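Local coordinates for protein phosphodiesterase (Trypanosoma brucei brucei, PDB 5H2Q) that is a phosphodiesterase of the HD superfamily, an all-helical protein that holds zinc and magnesium ions and has a ligand pocket, at residues 62-67 with 117-122; 176-181 with 186-191; 248-253 with 329-334. All blocks are in the same frame, centred on the assembly; numbering follows the deposited sequence.

How the contacts relate
Contacts 1 and 2 are neighbours, their centres 9 Å apart, in one peripheral region of this all-helical phosphodiesterase. They touch through the loop before helix 185-200: Cys66 SG lies 3.6 Å from Val179 CG1, and Phe119 CE2 lies 3.6 Å from Val179 O. Contact 3 sits on the opposite side of the chain's centre, its own centre 35 Å from that of contact 1 and 40 Å from that of contact 2. It lies near the pocket, the Trp331 side chain being about 7 Å from the bound LLI. Contact 1 is tied to the metal site by sequence, because helix 115-127 runs straight into His128 and Asp129, two of the zinc ligands.

Contact 1: 62-67 with 117-122; sequences QKFGCS and ECFVLL
Phe64 and Phe119 reach each other by different torsions: Phe119 has CG anti to its own backbone N (chi1 179°), whereas Phe64 has CG anti to its carbonyl carbon (chi1 -61°). The two side chains slide past one another in opposite directions, one from the Schellman motif that ends helix 60-63 and the other from the middle of helix 115-127.

The Schellman motif turns the chain as the helix ends, and Phe64 and Cys66 both point toward helix 115-127. Gly65, with positive phi, is its C-prime residue, a place where glycine is at ease. Its N bonds to Gln62 O at 3.2 Å, and Cys66 N returns to Pro61 O.

The rings lie nearly parallel, their planes 19° apart, but they are slid so far that they barely overlap and their centroids are 5.7 Å apart. This is lateral packing more than a true stack. Phe64 uses the CD2 side of its ring, and CE2 beside it comes 4.0 Å from Phe119 CB. Lys63 CB lies over one face of the Phe64 ring, toward its rim, while Leu183 also touches this side chain. Large flat groups suit the place because they bridge backbones whose nearest CA atoms, those of Phe64 and Phe119, are 8.4 Å apart.

Cys66 is small and buried and needs little room; its CB approaches the far tip of Phe119 at CZ, 4.2 Å away. The tightest approach between the two rings is made by their CD2 atoms, 3.8 Å from Phe64 to Phe119.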
ATOM      1  N   GLN A  62     -11.797  10.176  14.687  1.00 14.87           N
ATOM      2  CA  GLN A  62     -12.584  10.946  15.666  1.00 14.73           C
ATOM      3  C   GLN A  62     -12.230  12.432  15.624  1.00 18.81           C
ATOM      4  O   GLN A  62     -13.121  13.287  15.588  1.00 17.38           O
ATOM      5  CB  GLN A  62     -12.382  10.392  17.079  1.00 15.96           C
ATOM      6  CG  GLN A  62     -12.789   8.912  17.280  1.00 23.00           C
ATOM      7  CD  GLN A  62     -11.639   7.942  17.095  1.00 27.54           C
ATOM      8  OE1 GLN A  62     -10.843   8.071  16.169  1.00 22.78           O
ATOM      9  NE2 GLN A  62     -11.573   6.893  17.913  1.00 17.89           N
ATOM     10  N   LYS A  63     -10.914  12.737  15.545  1.00 16.45           N
ATOM     11  CA  LYS A  63     -10.405  14.108  15.460  1.00 16.80           C
ATOM     12  C   LYS A  63     -10.852  14.816  14.193  1.00 19.68           C
ATOM     13  O   LYS A  63     -10.910  16.049  14.190  1.00 20.80           O
ATOM     14  CB  LYS A  63      -8.873  14.120  15.494  1.00 19.26           C
ATOM     15  CG  LYS A  63      -8.301  13.798  16.835  1.00 15.71           C
ATOM     16  CD  LYS A  63      -6.755  13.705  16.774  1.00 16.39           C
ATOM     17  CE  LYS A  63      -6.281  13.275  18.134  1.00 23.25           C
ATOM     18  NZ  LYS A  63      -4.812  13.048  18.208  1.00 14.92           N
ATOM     19  N   PHE A  64     -11.146  14.056  13.118  1.00 14.56           N
ATOM     20  CA  PHE A  64     -11.547  14.651  11.849  1.00 14.73           C
ATOM     21  C   PHE A  64     -13.028  14.439  11.527  1.00 18.67           C
ATOM     22  O   PHE A  64     -13.439  14.673  10.399  1.00 19.11           O
ATOM     23  CB  PHE A  64     -10.622  14.217  10.692  1.00 15.47           C
ATOM     24  CG  PHE A  64      -9.218  14.690  11.007  1.00 16.39           C
ATOM     25  CD1 PHE A  64      -8.918  16.054  11.054  1.00 19.04           C
ATOM     26  CD2 PHE A  64      -8.224  13.782  11.366  1.00 16.64           C
ATOM     27  CE1 PHE A  64      -7.638  16.494  11.422  1.00 19.28           C
ATOM     28  CE2 PHE A  64      -6.947  14.227  11.743  1.00 19.34           C
ATOM     29  CZ  PHE A  64      -6.676  15.582  11.795  1.00 18.24           C
ATOM     30  N   GLY A  65     -13.814  14.142  12.557  1.00 16.35           N
ATOM     31  CA  GLY A  65     -15.268  14.042  12.433  1.00 16.99           C
ATOM     32  C   GLY A  65     -15.752  12.863  11.628  1.00 19.16           C
ATOM     33  O   GLY A  65     -16.862  12.894  11.077  1.00 17.40           O
ATOM     34  N   CYS A  66     -14.909  11.823  11.535  1.00 15.52           N
ATOM     35  CA  CYS A  66     -15.264  10.576  10.871  1.00 15.66           C
ATOM     36  C   CYS A  66     -15.800   9.646  11.945  1.00 19.34           C
ATOM     37  O   CYS A  66     -15.036   9.186  12.806  1.00 18.55           O
ATOM     38  CB  CYS A  66     -14.056   9.964  10.162  1.00 15.60           C
ATOM     39  SG  CYS A  66     -14.412   8.363   9.398  1.00 18.04           S
ATOM     40  N   SER A  67     -17.123   9.389  11.920  1.00 15.85           N
ATOM     41  CA  SER A  67     -17.777   8.521  12.890  1.00 15.69           C
ATOM     42  C   SER A  67     -17.283   7.087  12.741  1.00 18.72           C
ATOM     43  O   SER A  67     -16.760   6.709  11.669  1.00 17.62           O
ATOM     44  CB  SER A  67     -19.294   8.564  12.711  1.00 19.16           C
ATOM     45  OG  SER A  67     -19.696   7.816  11.573  1.00 23.30           O
ATOM     46  N   GLU A 117      -2.676  14.890   7.642  1.00 12.96           N
ATOM     47  CA  GLU A 117      -1.958  14.130   6.598  1.00 13.15           C
ATOM     48  C   GLU A 117      -1.712  12.655   6.997  1.00 14.32           C
ATOM     49  O   GLU A 117      -1.730  11.765   6.150  1.00 14.16           O
ATOM     50  CB  GLU A 117      -0.668  14.844   6.214  1.00 14.47           C
ATOM     51  CG  GLU A 117      -0.911  16.123   5.436  1.00 15.53           C
ATOM     52  CD  GLU A 117       0.261  17.074   5.456  1.00 20.18           C
ATOM     53  OE1 GLU A 117       1.214  16.852   6.243  1.00 22.56           O
ATOM     54  OE2 GLU A 117       0.256  18.004   4.621  1.00 22.69           O
ATOM     55  N   CYS A 118      -1.489  12.407   8.297  1.00 11.41           N
ATOM     56  CA  CYS A 118      -1.312  11.044   8.810  1.00 10.66           C
ATOM     57  C   CYS A 118      -2.607  10.261   8.604  1.00 12.67           C
ATOM     58  O   CYS A 118      -2.571   9.146   8.089  1.00 12.00           O
ATOM     59  CB  CYS A 118      -0.904  11.070  10.267  1.00 11.53           C
ATOM     60  SG  CYS A 118       0.791  11.677  10.530  1.00 15.45           S
ATOM     61  N   PHE A 119      -3.752  10.873   8.953  1.00 12.16           N
ATOM     62  CA  PHE A 119      -5.067  10.254   8.748  1.00 11.39           C
ATOM     63  C   PHE A 119      -5.261   9.976   7.252  1.00 13.35           C
ATOM     64  O   PHE A 119      -5.611   8.860   6.877  1.00 13.35           O
ATOM     65  CB  PHE A 119      -6.171  11.210   9.237  1.00 12.94           C
ATOM     66  CG  PHE A 119      -7.557  10.652   9.027  1.00 14.57           C
ATOM     67  CD1 PHE A 119      -7.873   9.360   9.437  1.00 15.61           C
ATOM     68  CD2 PHE A 119      -8.547  11.417   8.412  1.00 14.52           C
ATOM     69  CE1 PHE A 119      -9.176   8.849   9.271  1.00 15.65           C
ATOM     70  CE2 PHE A 119      -9.840  10.893   8.218  1.00 16.72           C
ATOM     71  CZ  PHE A 119     -10.135   9.613   8.648  1.00 14.86           C
ATOM     72  N   VAL A 120      -5.015  10.988   6.398  1.00 11.90           N
ATOM     73  CA  VAL A 120      -5.147  10.827   4.954  1.00 11.08           C
ATOM     74  C   VAL A 120      -4.288   9.666   4.449  1.00 13.10           C
ATOM     75  O   VAL A 120      -4.763   8.857   3.654  1.00 13.47           O
ATOM     76  CB  VAL A 120      -4.840  12.160   4.204  1.00 14.71           C
ATOM     77  CG1 VAL A 120      -4.724  11.941   2.688  1.00 15.37           C
ATOM     78  CG2 VAL A 120      -5.898  13.229   4.538  1.00 13.59           C
ATOM     79  N   LEU A 121      -3.024   9.575   4.895  1.00 11.86           N
ATOM     80  CA  LEU A 121      -2.132   8.489   4.437  1.00 11.66           C
ATOM     81  C   LEU A 121      -2.669   7.092   4.775  1.00 12.87           C
ATOM     82  O   LEU A 121      -2.650   6.183   3.937  1.00 11.21           O
ATOM     83  CB  LEU A 121      -0.782   8.630   5.142  1.00 13.05           C
ATOM     84  CG  LEU A 121       0.435   9.109   4.408  1.00 19.80           C
ATOM     85  CD1 LEU A 121       1.664   8.674   5.196  1.00 20.82           C
ATOM     86  CD2 LEU A 121       0.546   8.518   2.992  1.00 17.78           C
ATOM     87  N   LEU A 122      -3.175   6.920   6.009  1.00 11.39           N
ATOM     88  CA  LEU A 122      -3.693   5.615   6.442  1.00 11.41           C
ATOM     89  C   LEU A 122      -4.932   5.229   5.650  1.00 13.32           C
ATOM     90  O   LEU A 122      -5.066   4.079   5.223  1.00 13.95           O
ATOM     91  CB  LEU A 122      -3.954   5.637   7.945  1.00 11.62           C
ATOM     92  CG  LEU A 122      -2.683   5.843   8.793  1.00 14.70           C
ATOM     93  CD1 LEU A 122      -3.039   6.063  10.238  1.00 14.59           C
ATOM     94  CD2 LEU A 122      -1.715   4.652   8.653  1.00 14.09           C
TER

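Contact 2: 176-181 with 186-191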
ATOM      1  N   GLU A 176     -22.257   8.034   3.413  1.00 16.78           N
ATOM      2  CA  GLU A 176     -22.185   7.005   4.451  1.00 17.23           C
ATOM      3  C   GLU A 176     -20.832   6.315   4.516  1.00 18.38           C
ATOM      4  O   GLU A 176     -20.571   5.597   5.480  1.00 17.93           O
ATOM      5  CB  GLU A 176     -23.324   6.002   4.330  1.00 19.15           C
ATOM      6  CG  GLU A 176     -24.604   6.534   4.971  1.00 24.60           C
ATOM      7  CD  GLU A 176     -25.805   5.613   4.872  1.00 37.93           C
ATOM      8  OE1 GLU A 176     -25.754   4.626   4.103  1.00 24.34           O
ATOM      9  OE2 GLU A 176     -26.800   5.877   5.582  1.00 31.29           O
ATOM     10  N   SER A 177     -19.967   6.567   3.531  1.00 13.13           N
ATOM     11  CA  SER A 177     -18.603   6.011   3.525  1.00 12.77           C
ATOM     12  C   SER A 177     -17.576   7.116   3.298  1.00 16.28           C
ATOM     13  O   SER A 177     -16.400   6.830   3.026  1.00 16.66           O
ATOM     14  CB  SER A 177     -18.475   4.893   2.490  1.00 19.37           C
ATOM     15  OG  SER A 177     -18.953   5.272   1.210  1.00 22.61           O
ATOM     16  N   ASP A 178     -18.002   8.388   3.426  1.00 13.79           N
ATOM     17  CA  ASP A 178     -17.077   9.476   3.197  1.00 14.31           C
ATOM     18  C   ASP A 178     -16.312   9.784   4.460  1.00 16.60           C
ATOM     19  O   ASP A 178     -16.743  10.601   5.291  1.00 15.46           O
ATOM     20  CB  ASP A 178     -17.759  10.717   2.601  1.00 16.06           C
ATOM     21  CG  ASP A 178     -16.794  11.839   2.241  1.00 18.85           C
ATOM     22  OD1 ASP A 178     -15.550  11.637   2.388  1.00 16.06           O
ATOM     23  OD2 ASP A 178     -17.267  12.892   1.754  1.00 20.35           O
ATOM     24  N   VAL A 179     -15.136   9.143   4.591  1.00 14.08           N
ATOM     25  CA  VAL A 179     -14.265   9.366   5.742  1.00 12.69           C
ATOM     26  C   VAL A 179     -13.738  10.772   5.799  1.00 13.77           C
ATOM     27  O   VAL A 179     -13.167  11.130   6.815  1.00 14.15           O
ATOM     28  CB  VAL A 179     -13.109   8.331   5.877  1.00 15.43           C
ATOM     29  CG1 VAL A 179     -13.670   6.935   6.179  1.00 14.70           C
ATOM     30  CG2 VAL A 179     -12.190   8.342   4.645  1.00 14.48           C
ATOM     31  N   PHE A 180     -13.892  11.562   4.707  1.00 12.35           N
ATOM     32  CA  PHE A 180     -13.451  12.960   4.672  1.00 12.14           C
ATOM     33  C   PHE A 180     -14.669  13.902   4.818  1.00 18.76           C
ATOM     34  O   PHE A 180     -14.540  15.125   4.685  1.00 18.73           O
ATOM     35  CB  PHE A 180     -12.688  13.262   3.389  1.00 12.99           C
ATOM     36  CG  PHE A 180     -11.409  12.455   3.208  1.00 13.33           C
ATOM     37  CD1 PHE A 180     -10.631  12.101   4.304  1.00 15.48           C
ATOM     38  CD2 PHE A 180     -11.018  12.014   1.952  1.00 13.60           C
ATOM     39  CE1 PHE A 180      -9.446  11.377   4.144  1.00 14.97           C
ATOM     40  CE2 PHE A 180      -9.825  11.281   1.789  1.00 15.76           C
ATOM     41  CZ  PHE A 180      -9.058  10.957   2.890  1.00 13.42           C
ATOM     42  N   GLY A 181     -15.829  13.304   5.096  1.00 18.43           N
ATOM     43  CA  GLY A 181     -17.103  13.997   5.239  1.00 18.53           C
ATOM     44  C   GLY A 181     -17.178  14.980   6.395  1.00 22.44           C
ATOM     45  O   GLY A 181     -18.002  15.887   6.347  1.00 21.65           O
ATOM     46  N   ALA A 186     -10.308  24.078   2.814  1.00 28.42           N
ATOM     47  CA  ALA A 186      -8.944  23.705   2.450  1.00 28.09           C
ATOM     48  C   ALA A 186      -8.574  22.300   2.929  1.00 27.28           C
ATOM     49  O   ALA A 186      -7.819  21.615   2.236  1.00 24.36           O
ATOM     50  CB  ALA A 186      -7.950  24.723   2.996  1.00 29.18           C
ATOM     51  N   GLU A 187      -9.107  21.878   4.110  1.00 22.88           N
ATOM     52  CA  GLU A 187      -8.831  20.554   4.697  1.00 22.11           C
ATOM     53  C   GLU A 187      -9.388  19.434   3.848  1.00 22.87           C
ATOM     54  O   GLU A 187      -8.669  18.483   3.522  1.00 21.47           O
ATOM     55  CB  GLU A 187      -9.302  20.477   6.160  1.00 23.20           C
ATOM     56  CG  GLU A 187      -8.343  21.235   7.072  1.00 31.12           C
ATOM     57  CD  GLU A 187      -8.371  20.884   8.547  1.00 43.08           C
ATOM     58  OE1 GLU A 187      -9.388  20.321   9.008  1.00 34.71           O
ATOM     59  OE2 GLU A 187      -7.379  21.192   9.248  1.00 31.64           O
ATOM     60  N   ARG A 188     -10.646  19.562   3.443  1.00 19.66           N
ATOM     61  CA  ARG A 188     -11.274  18.575   2.578  1.00 19.02           C
ATOM     62  C   ARG A 188     -10.525  18.490   1.230  1.00 21.54           C
ATOM     63  O   ARG A 188     -10.257  17.390   0.737  1.00 21.82           O
ATOM     64  CB  ARG A 188     -12.739  18.929   2.369  1.00 22.20           C
ATOM     65  CG  ARG A 188     -13.505  17.792   1.760  1.00 23.72           C
ATOM     66  CD  ARG A 188     -14.992  18.016   1.799  1.00 26.78           C
ATOM     67  NE  ARG A 188     -15.628  17.272   0.718  1.00 22.28           N
ATOM     68  CZ  ARG A 188     -15.987  15.994   0.781  1.00 24.84           C
ATOM     69  NH1 ARG A 188     -15.793  15.292   1.901  1.00 16.84           N
ATOM     70  NH2 ARG A 188     -16.553  15.409  -0.265  1.00 20.99           N
ATOM     71  N   THR A 189     -10.150  19.658   0.659  1.00 17.02           N
ATOM     72  CA  THR A 189      -9.398  19.711  -0.601  1.00 16.02           C
ATOM     73  C   THR A 189      -8.050  19.044  -0.435  1.00 19.40           C
ATOM     74  O   THR A 189      -7.686  18.258  -1.298  1.00 18.39           O
ATOM     75  CB  THR A 189      -9.273  21.156  -1.130  1.00 21.32           C
ATOM     76  OG1 THR A 189     -10.585  21.676  -1.324  1.00 22.45           O
ATOM     77  CG2 THR A 189      -8.506  21.240  -2.435  1.00 22.15           C
ATOM     78  N   LEU A 190      -7.336  19.319   0.686  1.00 17.16           N
ATOM     79  CA  LEU A 190      -6.035  18.684   0.961  1.00 17.28           C
ATOM     80  C   LEU A 190      -6.228  17.167   1.021  1.00 18.15           C
ATOM     81  O   LEU A 190      -5.407  16.438   0.473  1.00 17.42           O
ATOM     82  CB  LEU A 190      -5.398  19.201   2.285  1.00 18.52           C
ATOM     83  CG  LEU A 190      -4.038  18.544   2.687  1.00 25.84           C
ATOM     84  CD1 LEU A 190      -3.118  19.523   3.410  1.00 27.36           C
ATOM     85  CD2 LEU A 190      -4.239  17.284   3.533  1.00 29.43           C
ATOM     86  N   ALA A 191      -7.277  16.687   1.712  1.00 16.25           N
ATOM     87  CA  ALA A 191      -7.489  15.240   1.855  1.00 15.96           C
ATOM     88  C   ALA A 191      -7.635  14.545   0.503  1.00 17.57           C
ATOM     89  O   ALA A 191      -6.898  13.592   0.240  1.00 15.81           O
ATOM     90  CB  ALA A 191      -8.677  14.955   2.752  1.00 17.17           C
TER
HETATM   91  O   HOH W   1     -16.935  12.907  -1.471  1.00 25.43           O
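Asp178 and Arg188 form a salt bridge that ties the loop before helix 185-200 to the first turns of that helix. The loop partner is preorganised: Asp178 opens both an Asx turn and a type I beta turn ending at Gly181. Asp178 OD1 accepts from Phe180 N at 2.9 Å, from above the carboxylate plane, and Asp178 O accepts from Gly181 N. An aspartate suits this position since one oxygen can hold its own turn while the other faces the helix.

The charged contacts converge on that other oxygen. Arg188 NH1 donates to Asp178 OD2 at 2.8 Å, meeting it on the syn side and pointing along the guanidinium plane, while NH2 adds a weak bond to the same atom. Carboxylate and guanidinium planes stand 62° apart, so this is no flat two-pronged pairing. Arg188 is long enough for the task because it runs extended from CG to NE, with CG anti to its backbone N (chi1 -167°). NH1 also makes a weak bond to Phe180 O, 3.1 Å away, and thus holds the turn's backbone as well as its carboxylate. A water accepts a hydrogen bond from Arg188 NH2 and donates one to Asp178 OD2, closing a small polar ring beside the salt bridge.

Apolar contact is made one helical turn farther on, where Ala191 turns its methyl to Phe180. The small side chain lets the ring lie close to the helix, while Val179 CG2 lies over the opposite face toward the rim. Leu172 and Ile123 also touch Phe180, and Phe192 meets its ring edge-to-face. The CH-pi contact is almost perfectly centred: Ala191 CB stands 3.6 Å from the Phe180 ring centroid, 6° off the ring normal.

Contact 3: 248-253 with 329-334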
ATOM      1  N   LYS A 248      10.289  -6.786   6.640  1.00 17.92           N
ATOM      2  CA  LYS A 248       9.626  -7.596   7.662  1.00 18.35           C
ATOM      3  C   LYS A 248      10.440  -8.791   8.193  1.00 27.01           C
ATOM      4  O   LYS A 248      11.411  -9.169   7.528  1.00 29.02           O
ATOM      5  CB  LYS A 248       8.267  -8.074   7.121  1.00 20.49           C
ATOM      6  CG  LYS A 248       7.352  -6.953   6.576  1.00 16.61           C
ATOM      7  CD  LYS A 248       7.298  -5.733   7.529  1.00 20.91           C
ATOM      8  CE  LYS A 248       6.314  -4.675   7.107  1.00 22.93           C
ATOM      9  NZ  LYS A 248       4.918  -5.171   7.263  1.00 18.31           N
ATOM     10  N   PRO A 249      10.024  -9.483   9.301  1.00 22.53           N
ATOM     11  CA  PRO A 249      10.752 -10.714   9.706  1.00 23.77           C
ATOM     12  C   PRO A 249      10.728 -11.726   8.545  1.00 27.73           C
ATOM     13  O   PRO A 249       9.799 -11.685   7.729  1.00 25.01           O
ATOM     14  CB  PRO A 249       9.970 -11.218  10.913  1.00 25.35           C
ATOM     15  CG  PRO A 249       9.269  -9.986  11.460  1.00 28.90           C
ATOM     16  CD  PRO A 249       8.899  -9.205  10.223  1.00 23.67           C
ATOM     17  N   PHE A 250      11.769 -12.586   8.424  1.00 25.54           N
ATOM     18  CA  PHE A 250      11.922 -13.470   7.258  1.00 25.28           C
ATOM     19  C   PHE A 250      10.718 -14.314   6.925  1.00 30.55           C
ATOM     20  O   PHE A 250      10.329 -14.316   5.762  1.00 31.40           O
ATOM     21  CB  PHE A 250      13.173 -14.369   7.345  1.00 27.37           C
ATOM     22  CG  PHE A 250      13.506 -15.012   6.010  1.00 28.86           C
ATOM     23  CD1 PHE A 250      14.158 -14.292   5.014  1.00 31.70           C
ATOM     24  CD2 PHE A 250      13.155 -16.332   5.748  1.00 31.25           C
ATOM     25  CE1 PHE A 250      14.443 -14.879   3.772  1.00 32.03           C
ATOM     26  CE2 PHE A 250      13.446 -16.919   4.513  1.00 33.58           C
ATOM     27  CZ  PHE A 250      14.091 -16.191   3.533  1.00 31.65           C
ATOM     28  N   ASP A 251      10.140 -15.025   7.894  1.00 26.66           N
ATOM     29  CA  ASP A 251       8.951 -15.867   7.658  1.00 28.63           C
ATOM     30  C   ASP A 251       7.843 -15.065   6.947  1.00 30.70           C
ATOM     31  O   ASP A 251       7.094 -15.625   6.141  1.00 30.91           O
ATOM     32  CB  ASP A 251       8.413 -16.422   8.995  1.00 31.46           C
ATOM     33  CG  ASP A 251       7.328 -17.479   8.864  1.00 49.23           C
ATOM     34  OD1 ASP A 251       7.545 -18.467   8.133  1.00 51.38           O
ATOM     35  OD2 ASP A 251       6.290 -17.352   9.552  1.00 57.73           O
ATOM     36  N   ILE A 252       7.728 -13.763   7.278  1.00 24.82           N
ATOM     37  CA  ILE A 252       6.714 -12.877   6.706  1.00 22.99           C
ATOM     38  C   ILE A 252       7.114 -12.440   5.291  1.00 25.74           C
ATOM     39  O   ILE A 252       6.306 -12.568   4.361  1.00 23.83           O
ATOM     40  CB  ILE A 252       6.444 -11.677   7.667  1.00 25.15           C
ATOM     41  CG1 ILE A 252       5.710 -12.178   8.936  1.00 24.56           C
ATOM     42  CG2 ILE A 252       5.626 -10.566   6.973  1.00 23.74           C
ATOM     43  CD1 ILE A 252       5.848 -11.260  10.190  1.00 26.31           C
ATOM     44  N   SER A 253       8.334 -11.890   5.154  1.00 22.31           N
ATOM     45  CA  SER A 253       8.924 -11.419   3.893  1.00 22.86           C
ATOM     46  C   SER A 253       8.878 -12.537   2.837  1.00 26.73           C
ATOM     47  O   SER A 253       8.485 -12.275   1.696  1.00 24.17           O
ATOM     48  CB  SER A 253      10.360 -10.971   4.121  1.00 25.86           C
ATOM     49  OG  SER A 253      10.818 -10.202   3.025  1.00 31.32           O
ATOM     50  N   ALA A 329      20.632 -11.284   3.061  1.00 38.75           N
ATOM     51  CA  ALA A 329      21.674 -12.239   3.436  1.00 39.63           C
ATOM     52  C   ALA A 329      21.057 -13.608   3.647  1.00 44.48           C
ATOM     53  O   ALA A 329      21.701 -14.612   3.342  1.00 44.20           O
ATOM     54  CB  ALA A 329      22.374 -11.781   4.692  1.00 40.73           C
ATOM     55  N   GLN A 330      19.794 -13.655   4.121  1.00 40.34           N
ATOM     56  CA  GLN A 330      19.078 -14.916   4.269  1.00 40.50           C
ATOM     57  C   GLN A 330      18.721 -15.534   2.908  1.00 43.38           C
ATOM     58  O   GLN A 330      18.847 -16.751   2.753  1.00 44.39           O
ATOM     59  CB  GLN A 330      17.851 -14.791   5.188  1.00 42.22           C
ATOM     60  CG  GLN A 330      18.047 -15.438   6.557  1.00 63.38           C
ATOM     61  CD  GLN A 330      18.587 -16.845   6.446  1.00 85.85           C
ATOM     62  OE1 GLN A 330      17.915 -17.767   5.974  1.00 79.92           O
ATOM     63  NE2 GLN A 330      19.846 -17.020   6.808  1.00 81.47           N
ATOM     64  N   TRP A 331      18.328 -14.707   1.907  1.00 37.42           N
ATOM     65  CA  TRP A 331      18.029 -15.232   0.571  1.00 35.82           C
ATOM     66  C   TRP A 331      19.312 -15.755  -0.095  1.00 40.35           C
ATOM     67  O   TRP A 331      19.252 -16.754  -0.807  1.00 40.74           O
ATOM     68  CB  TRP A 331      17.327 -14.205  -0.320  1.00 33.32           C
ATOM     69  CG  TRP A 331      15.918 -13.882   0.078  1.00 33.21           C
ATOM     70  CD1 TRP A 331      15.442 -12.660   0.454  1.00 35.72           C
ATOM     71  CD2 TRP A 331      14.786 -14.768   0.068  1.00 33.09           C
ATOM     72  NE1 TRP A 331      14.096 -12.734   0.710  1.00 34.63           N
ATOM     73  CE2 TRP A 331      13.658 -14.008   0.453  1.00 36.28           C
ATOM     74  CE3 TRP A 331      14.609 -16.132  -0.237  1.00 34.03           C
ATOM     75  CZ2 TRP A 331      12.379 -14.565   0.555  1.00 35.73           C
ATOM     76  CZ3 TRP A 331      13.336 -16.676  -0.159  1.00 35.29           C
ATOM     77  CH2 TRP A 331      12.240 -15.899   0.238  1.00 36.11           C
ATOM     78  N   GLU A 332      20.463 -15.110   0.179  1.00 37.33           N
ATOM     79  CA  GLU A 332      21.787 -15.527  -0.310  1.00 38.32           C
ATOM     80  C   GLU A 332      22.131 -16.946   0.204  1.00 42.95           C
ATOM     81  O   GLU A 332      22.734 -17.732  -0.529  1.00 41.22           O
ATOM     82  CB  GLU A 332      22.877 -14.535   0.136  1.00 39.49           C
ATOM     83  CG  GLU A 332      23.018 -13.309  -0.751  1.00 50.50           C
ATOM     84  CD  GLU A 332      23.819 -13.427  -2.040  1.00 72.05           C
ATOM     85  OE1 GLU A 332      24.041 -14.561  -2.525  1.00 72.46           O
ATOM     86  OE2 GLU A 332      24.197 -12.368  -2.589  1.00 65.01           O
ATOM     87  N   ARG A 333      21.723 -17.261   1.454  1.00 40.81           N
ATOM     88  CA  ARG A 333      21.929 -18.562   2.103  1.00 41.47           C
ATOM     89  C   ARG A 333      21.046 -19.637   1.465  1.00 48.88           C
ATOM     90  O   ARG A 333      21.480 -20.783   1.341  1.00 49.25           O
ATOM     91  CB  ARG A 333      21.623 -18.482   3.610  1.00 41.11           C
ATOM     92  CG  ARG A 333      22.544 -17.560   4.414  1.00 50.79           C
ATOM     93  CD  ARG A 333      23.506 -18.331   5.298  1.00 59.86           C
ATOM     94  NE  ARG A 333      24.697 -18.757   4.563  1.00 66.68           N
ATOM     95  CZ  ARG A 333      25.374 -19.876   4.806  1.00 79.19           C
ATOM     96  NH1 ARG A 333      24.979 -20.707   5.763  1.00 65.40           N
ATOM     97  NH2 ARG A 333      26.444 -20.179   4.083  1.00 62.86           N
ATOM     98  N   VAL A 334      19.796 -19.262   1.089  1.00 46.63           N
ATOM     99  CA  VAL A 334      18.790 -20.123   0.451  1.00 47.46           C
ATOM    100  C   VAL A 334      19.323 -20.685  -0.886  1.00 52.37           C
ATOM    101  O   VAL A 334      18.981 -21.814  -1.248  1.00 52.37           O
ATOM    102  CB  VAL A 334      17.428 -19.369   0.314  1.00 51.44           C
ATOM    103  CG1 VAL A 334      16.475 -20.057  -0.661  1.00 51.30           C
ATOM    104  CG2 VAL A 334      16.760 -19.195   1.672  1.00 51.27           C
TER
HETATM  105  O   HOH W   2      12.740 -10.232   0.986  1.00 27.40           O
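Phe250 and Gln330 are the nearest residues across the two segments by their CA atoms, which lie 7.9 Å apart. Segment 248-253 enters helix 250-274 through Pro249 at the N-cap position, where the phi of -58° that its ring favours, joined to an extended psi of 150°, suits the residue just before a helix. Its carbonyl is in use, since Ser253 N bonds to Pro249 O at 3.0 Å and starts the helical pattern. Segment 329-334 is helical throughout and belongs to the last helix of the model, 318-334.

At the first turn of its helix, Phe250 bridges the gap. Its CG is anti to the backbone N, which carries the ring across to the C-terminal helix. There CE1 and CZ come down over one face of the Trp331 indole. The pair is edge-to-face, the edge being that of the phenylalanine, with planes 56° apart and 4.6 Å between the Phe250 centroid and that of the indole's six-membered ring. The closest atoms are Phe250 CE1 and Trp331 CE2 at 3.5 Å. A broad indole is a good platform here, as it also touches Leu290, Ala291 and Gln294 of helix 290-312 and Ala257 of helix 250-274.

In this all-helical phosphodiesterase fold the ring pair joins the first turn of helix 250-274 to the last turns of helix 318-334. The Trp331 side chain lies about 7 Å from the bound LLI.

Gln330 touches the ring with its CB, 3.7 Å from Phe250 CE1; its amide plane stands nearly perpendicular to the ring. The indole's polar atom is satisfied by a water in the ring plane, which accepts from Trp331 NE1 at 2.9 Å and donates to Ser253 OG at 2.8 Å. The same hydroxyl is hydrogen-bonded to Asn245 O.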